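Local coordinates for protein phosphoribosyltransferase (Thermus thermophilus, PDB 1WD5) that is of unproven function but probably acts as a phosphoribosyltransferase, a type of glycosyltransferase, at residues A11-A16 with V152-V157; P25-L30 with V36-V41. One frame throughout, in Å; residues are numbered along the deposited sequence.

Interaction 1. Residues A11-A16 with V152-V157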
loop_
_atom_site.group_PDB
_atom_site.type_symbol
_atom_site.label_atom_id
_atom_site.label_comp_id
_atom_site.label_asym_id
_atom_site.label_seq_id
_atom_site.Cartn_x
_atom_site.Cartn_y
_atom_site.Cartn_z
ATOM N N ALA A 11 -12.456 2.056 -10.593
ATOM C CA ALA A 11 -13.154 1.310 -11.633
ATOM C C ALA A 11 -12.213 1.075 -12.811
ATOM O O ALA A 11 -12.107 -0.040 -13.313
ATOM C CB ALA A 11 -14.401 2.087 -12.096
ATOM N N LEU A 12 -11.528 2.128 -13.247
ATOM C CA LEU A 12 -10.594 2.018 -14.368
ATOM C C LEU A 12 -9.427 1.105 -14.025
ATOM O O LEU A 12 -8.905 0.395 -14.889
ATOM C CB LEU A 12 -10.052 3.400 -14.754
ATOM C CG LEU A 12 -11.043 4.370 -15.387
ATOM C CD1 LEU A 12 -10.388 5.737 -15.552
ATOM C CD2 LEU A 12 -11.496 3.822 -16.743
ATOM N N LEU A 13 -9.013 1.124 -12.764
ATOM C CA LEU A 13 -7.895 0.293 -12.334
ATOM C C LEU A 13 -8.297 -1.176 -12.359
ATOM O O LEU A 13 -7.521 -2.038 -12.783
ATOM C CB LEU A 13 -7.450 0.692 -10.924
ATOM C CG LEU A 13 -6.080 0.176 -10.489
ATOM C CD1 LEU A 13 -5.017 0.644 -11.480
ATOM C CD2 LEU A 13 -5.760 0.688 -9.085
ATOM N N ALA A 14 -9.513 -1.461 -11.899
ATOM C CA ALA A 14 -10.016 -2.833 -11.883
ATOM C C ALA A 14 -10.079 -3.377 -13.310
ATOM O O ALA A 14 -9.814 -4.555 -13.548
ATOM C CB ALA A 14 -11.399 -2.878 -11.251
ATOM N N GLU A 15 -10.432 -2.512 -14.253
ATOM C CA GLU A 15 -10.521 -2.899 -15.658
ATOM C C GLU A 15 -9.132 -3.210 -16.231
ATOM O O GLU A 15 -8.968 -4.136 -17.023
ATOM C CB GLU A 15 -11.208 -1.782 -16.459
ATOM C CG GLU A 15 -12.734 -1.787 -16.321
ATOM C CD GLU A 15 -13.376 -0.443 -16.627
ATOM O OE1 GLU A 15 -12.766 0.378 -17.347
ATOM O OE2 GLU A 15 -14.509 -0.208 -16.152
ATOM N N ALA A 16 -8.129 -2.442 -15.821
ATOM C CA ALA A 16 -6.767 -2.674 -16.297
ATOM C C ALA A 16 -6.209 -3.968 -15.700
ATOM O O ALA A 16 -5.331 -4.605 -16.285
ATOM C CB ALA A 16 -5.868 -1.495 -15.914
ATOM N N VAL A 152 0.955 -7.793 -7.088
ATOM C CA VAL A 152 0.832 -6.805 -8.151
ATOM C C VAL A 152 0.582 -5.437 -7.549
ATOM O O VAL A 152 -0.309 -5.273 -6.712
ATOM C CB VAL A 152 -0.347 -7.121 -9.101
ATOM C CG1 VAL A 152 -0.492 -6.007 -10.131
ATOM C CG2 VAL A 152 -0.128 -8.452 -9.793
ATOM N N VAL A 153 1.373 -4.456 -7.963
ATOM C CA VAL A 153 1.197 -3.089 -7.489
ATOM C C VAL A 153 0.303 -2.391 -8.509
ATOM O O VAL A 153 0.632 -2.344 -9.695
ATOM C CB VAL A 153 2.539 -2.340 -7.411
ATOM C CG1 VAL A 153 2.293 -0.855 -7.166
ATOM C CG2 VAL A 153 3.393 -2.928 -6.294
ATOM N N ALA A 154 -0.825 -1.852 -8.053
ATOM C CA ALA A 154 -1.750 -1.178 -8.956
ATOM C C ALA A 154 -2.090 0.226 -8.464
ATOM O O ALA A 154 -2.575 0.401 -7.343
ATOM C CB ALA A 154 -3.020 -2.008 -9.106
ATOM N N VAL A 155 -1.841 1.221 -9.314
ATOM C CA VAL A 155 -2.099 2.613 -8.959
ATOM C C VAL A 155 -2.633 3.442 -10.127
ATOM O O VAL A 155 -2.208 3.273 -11.267
ATOM C CB VAL A 155 -0.812 3.289 -8.455
ATOM C CG1 VAL A 155 -0.296 2.571 -7.216
ATOM C CG2 VAL A 155 0.247 3.256 -9.552
ATOM N N PRO A 156 -3.574 4.354 -9.851
ATOM C CA PRO A 156 -4.160 5.215 -10.882
ATOM C C PRO A 156 -3.124 6.124 -11.547
ATOM O O PRO A 156 -3.119 6.274 -12.764
ATOM C CB PRO A 156 -5.204 6.015 -10.109
ATOM C CG PRO A 156 -5.627 5.060 -9.037
ATOM C CD PRO A 156 -4.296 4.506 -8.577
ATOM N N VAL A 157 -2.254 6.733 -10.748
ATOM C CA VAL A 157 -1.231 7.626 -11.287
ATOM C C VAL A 157 0.078 7.514 -10.515
ATOM O O VAL A 157 0.076 7.309 -9.304
ATOM C CB VAL A 157 -1.704 9.093 -11.263
ATOM C CG1 VAL A 157 -1.846 9.575 -9.831
ATOM C CG2 VAL A 157 -0.718 9.967 -12.028
#
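L13 meets A154, V155 and P156 with the two methyls at the end of its side chain. CD2 does most of the work. L13 CD2 lies 3.8 Å from A154 CB, the one methyl that this alanine offers. L13 CD2 is also 3.6 Å from A154 O, so it packs against the peptide as well as the side chain. It also approaches the ring of P156, where L13 CD2 and P156 CD are 4.1 Å apart. The other branch, CD1, rests on the backbone of V155, with L13 CD1 and V155 O 3.9 Å apart. The V155 side chain itself leaves the strand on the far side, away from the helix. No hydrogen bond crosses between the two segments. The side chains that meet are apolar and buried, and the leucine methyls also lie against backbone carbonyls.

In L13, CG is anti to the backbone N (chi1 -165°), which carries the fork from the helix to the strand. With an alanine here both methyls that bridge helix and strand would be gone, and a gap over A154 and P156 is likely to open.

The contact sets helix 6-17 against strand 150-155 of the central sheet, within a fold of the type I phosphoribosyltransferase kind. The strand runs parallel to both of its neighbours, 122-126 and 171-174. Backbone hydrogen bonds of V152 and A154 with L125, and of V153 with V173, hold it in the sheet. At P156 the chain turns a corner, and the proline ring lies near the leucine there.

Further out, L17 of the same helix touches A154 and V152, and A9 touches P156. On the strand's other face, V155 packs on V130 and A174.

Interaction 2. Residues P25-L30 with V36-V41; sequences PVVLGL and VVADEV
V27 and V41 each set CG1 anti to the backbone N, with chi1 of -173° in V27 and 168° in V41. These torsions help bring V27 CG1 to 4.0 Å from V41 CG1. The side chains cross at about a right angle, and V27 CG2 also lies near V41 CG1. The contact belongs to the beta-alpha-beta unit of strand 26-29, helix 33-45 and strand 48-59. It packs the first strand against the crossover helix. Within the two segments, strand and helix run nearly antiparallel, at 166°, and their axes come within 7.2 Å.

The close approach is consistent with the small residues A38 and G29 at the nearest point, where G29 CA and A38 CA are 5.0 Å apart. V27 turns toward the helix, and V27 CG1 is 3.6 Å from A38 O and 4.0 Å from A38 CB. Two residues on, the same face of the strand carries G29, which has no side chain. A CB on G29 would point toward the helix, onto A38 CB. No hydrogen bond joins the segments, and all the residues that touch are buried.

L28 points to the other face of the sheet and packs on V52 and L125. On the helix side, L17 of helix 6-17 touches V41. D39 faces away from the strand and forms salt bridges with R7 and R43. At the glycine, the A38 CB methyl sits 3.6 Å from G29 CA.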
loop_
_atom_site.group_PDB
_atom_site.type_symbol
_atom_site.label_atom_id
_atom_site.label_comp_id
_atom_site.label_asym_id
_atom_site.label_seq_id
_atom_site.Cartn_x
_atom_site.Cartn_y
_atom_site.Cartn_z
ATOM N N PRO A 25 -8.489 -12.327 -5.733
ATOM C CA PRO A 25 -7.386 -11.610 -5.096
ATOM C C PRO A 25 -7.722 -10.893 -3.800
ATOM O O PRO A 25 -8.863 -10.508 -3.566
ATOM C CB PRO A 25 -6.951 -10.636 -6.182
ATOM C CG PRO A 25 -8.261 -10.270 -6.810
ATOM C CD PRO A 25 -8.955 -11.612 -6.937
ATOM N N VAL A 26 -6.713 -10.746 -2.949
ATOM C CA VAL A 26 -6.861 -10.012 -1.707
ATOM C C VAL A 26 -6.336 -8.644 -2.131
ATOM O O VAL A 26 -5.166 -8.515 -2.501
ATOM C CB VAL A 26 -5.952 -10.572 -0.587
ATOM C CG1 VAL A 26 -6.074 -9.716 0.661
ATOM C CG2 VAL A 26 -6.340 -12.003 -0.277
ATOM N N VAL A 27 -7.204 -7.641 -2.117
ATOM C CA VAL A 27 -6.824 -6.290 -2.516
ATOM C C VAL A 27 -6.503 -5.470 -1.272
ATOM O O VAL A 27 -7.389 -5.170 -0.470
ATOM C CB VAL A 27 -7.965 -5.613 -3.303
ATOM C CG1 VAL A 27 -7.506 -4.269 -3.854
ATOM C CG2 VAL A 27 -8.412 -6.522 -4.438
ATOM N N LEU A 28 -5.230 -5.116 -1.119
ATOM C CA LEU A 28 -4.772 -4.345 0.033
ATOM C C LEU A 28 -4.611 -2.872 -0.298
ATOM O O LEU A 28 -3.857 -2.509 -1.201
ATOM C CB LEU A 28 -3.433 -4.896 0.532
ATOM C CG LEU A 28 -3.410 -6.378 0.917
ATOM C CD1 LEU A 28 -2.028 -6.741 1.444
ATOM C CD2 LEU A 28 -4.474 -6.657 1.976
ATOM N N GLY A 29 -5.319 -2.023 0.439
ATOM C CA GLY A 29 -5.222 -0.598 0.198
ATOM C C GLY A 29 -4.405 0.111 1.260
ATOM O O GLY A 29 -4.521 -0.195 2.449
ATOM N N LEU A 30 -3.558 1.044 0.839
ATOM C CA LEU A 30 -2.759 1.807 1.791
ATOM C C LEU A 30 -3.658 2.898 2.364
ATOM O O LEU A 30 -4.394 3.542 1.628
ATOM C CB LEU A 30 -1.551 2.448 1.099
ATOM C CG LEU A 30 -0.317 1.573 0.841
ATOM C CD1 LEU A 30 -0.666 0.411 -0.072
ATOM C CD2 LEU A 30 0.776 2.428 0.212
ATOM N N VAL A 36 -10.179 3.570 -0.433
ATOM C CA VAL A 36 -11.352 3.818 -1.271
ATOM C C VAL A 36 -11.134 3.210 -2.651
ATOM O O VAL A 36 -12.008 2.518 -3.182
ATOM C CB VAL A 36 -11.632 5.326 -1.439
ATOM C CG1 VAL A 36 -12.811 5.525 -2.378
ATOM C CG2 VAL A 36 -11.932 5.955 -0.086
ATOM N N VAL A 37 -9.966 3.468 -3.235
ATOM C CA VAL A 37 -9.660 2.921 -4.549
ATOM C C VAL A 37 -9.646 1.397 -4.456
ATOM O O VAL A 37 -10.185 0.709 -5.322
ATOM C CB VAL A 37 -8.283 3.401 -5.069
ATOM C CG1 VAL A 37 -8.042 2.850 -6.471
ATOM C CG2 VAL A 37 -8.228 4.940 -5.089
ATOM N N ALA A 38 -9.030 0.879 -3.395
ATOM C CA ALA A 38 -8.925 -0.565 -3.179
ATOM C C ALA A 38 -10.290 -1.246 -3.047
ATOM O O ALA A 38 -10.515 -2.337 -3.586
ATOM C CB ALA A 38 -8.086 -0.839 -1.936
ATOM N N ASP A 39 -11.197 -0.610 -2.314
ATOM C CA ASP A 39 -12.528 -1.171 -2.121
ATOM C C ASP A 39 -13.252 -1.303 -3.461
ATOM O O ASP A 39 -13.902 -2.316 -3.723
ATOM C CB ASP A 39 -13.350 -0.284 -1.181
ATOM C CG ASP A 39 -14.748 -0.829 -0.945
ATOM O OD1 ASP A 39 -14.891 -1.798 -0.174
ATOM O OD2 ASP A 39 -15.705 -0.297 -1.544
ATOM N N GLU A 40 -13.147 -0.280 -4.308
ATOM C CA GLU A 40 -13.810 -0.322 -5.606
ATOM C C GLU A 40 -13.208 -1.446 -6.448
ATOM O O GLU A 40 -13.926 -2.167 -7.133
ATOM C CB GLU A 40 -13.659 1.025 -6.323
ATOM C CG GLU A 40 -14.477 1.183 -7.615
ATOM C CD GLU A 40 -15.981 1.058 -7.398
ATOM O OE1 GLU A 40 -16.469 1.436 -6.309
ATOM O OE2 GLU A 40 -16.682 0.593 -8.323
ATOM N N VAL A 41 -11.887 -1.606 -6.385
ATOM C CA VAL A 41 -11.223 -2.661 -7.151
ATOM C C VAL A 41 -11.698 -4.028 -6.675
ATOM O O VAL A 41 -12.059 -4.883 -7.478
ATOM C CB VAL A 41 -9.685 -2.600 -6.997
ATOM C CG1 VAL A 41 -9.054 -3.873 -7.559
ATOM C CG2 VAL A 41 -9.134 -1.384 -7.728
#

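How the interactions relate
Neither contact is at the surface, and both set a helix on the same central sheet. Interaction 1 brings together parts distant in sequence, helix 6-17 and strand 150-155. Interaction 2 is local, within one beta-alpha-beta unit, and is nested in the loop that interaction 1 closes. Both are apolar in their side chains, but interaction 1 relies on a single long leucine, whereas interaction 2 is made by valine, alanine and glycine, where helix and strand lie close. V37 joins the two, since its CG1 touches L13 CD2 and P156 CG. Charged groups of helix 33-45 take no part in interaction 2: E40 pairs with R7 and R44.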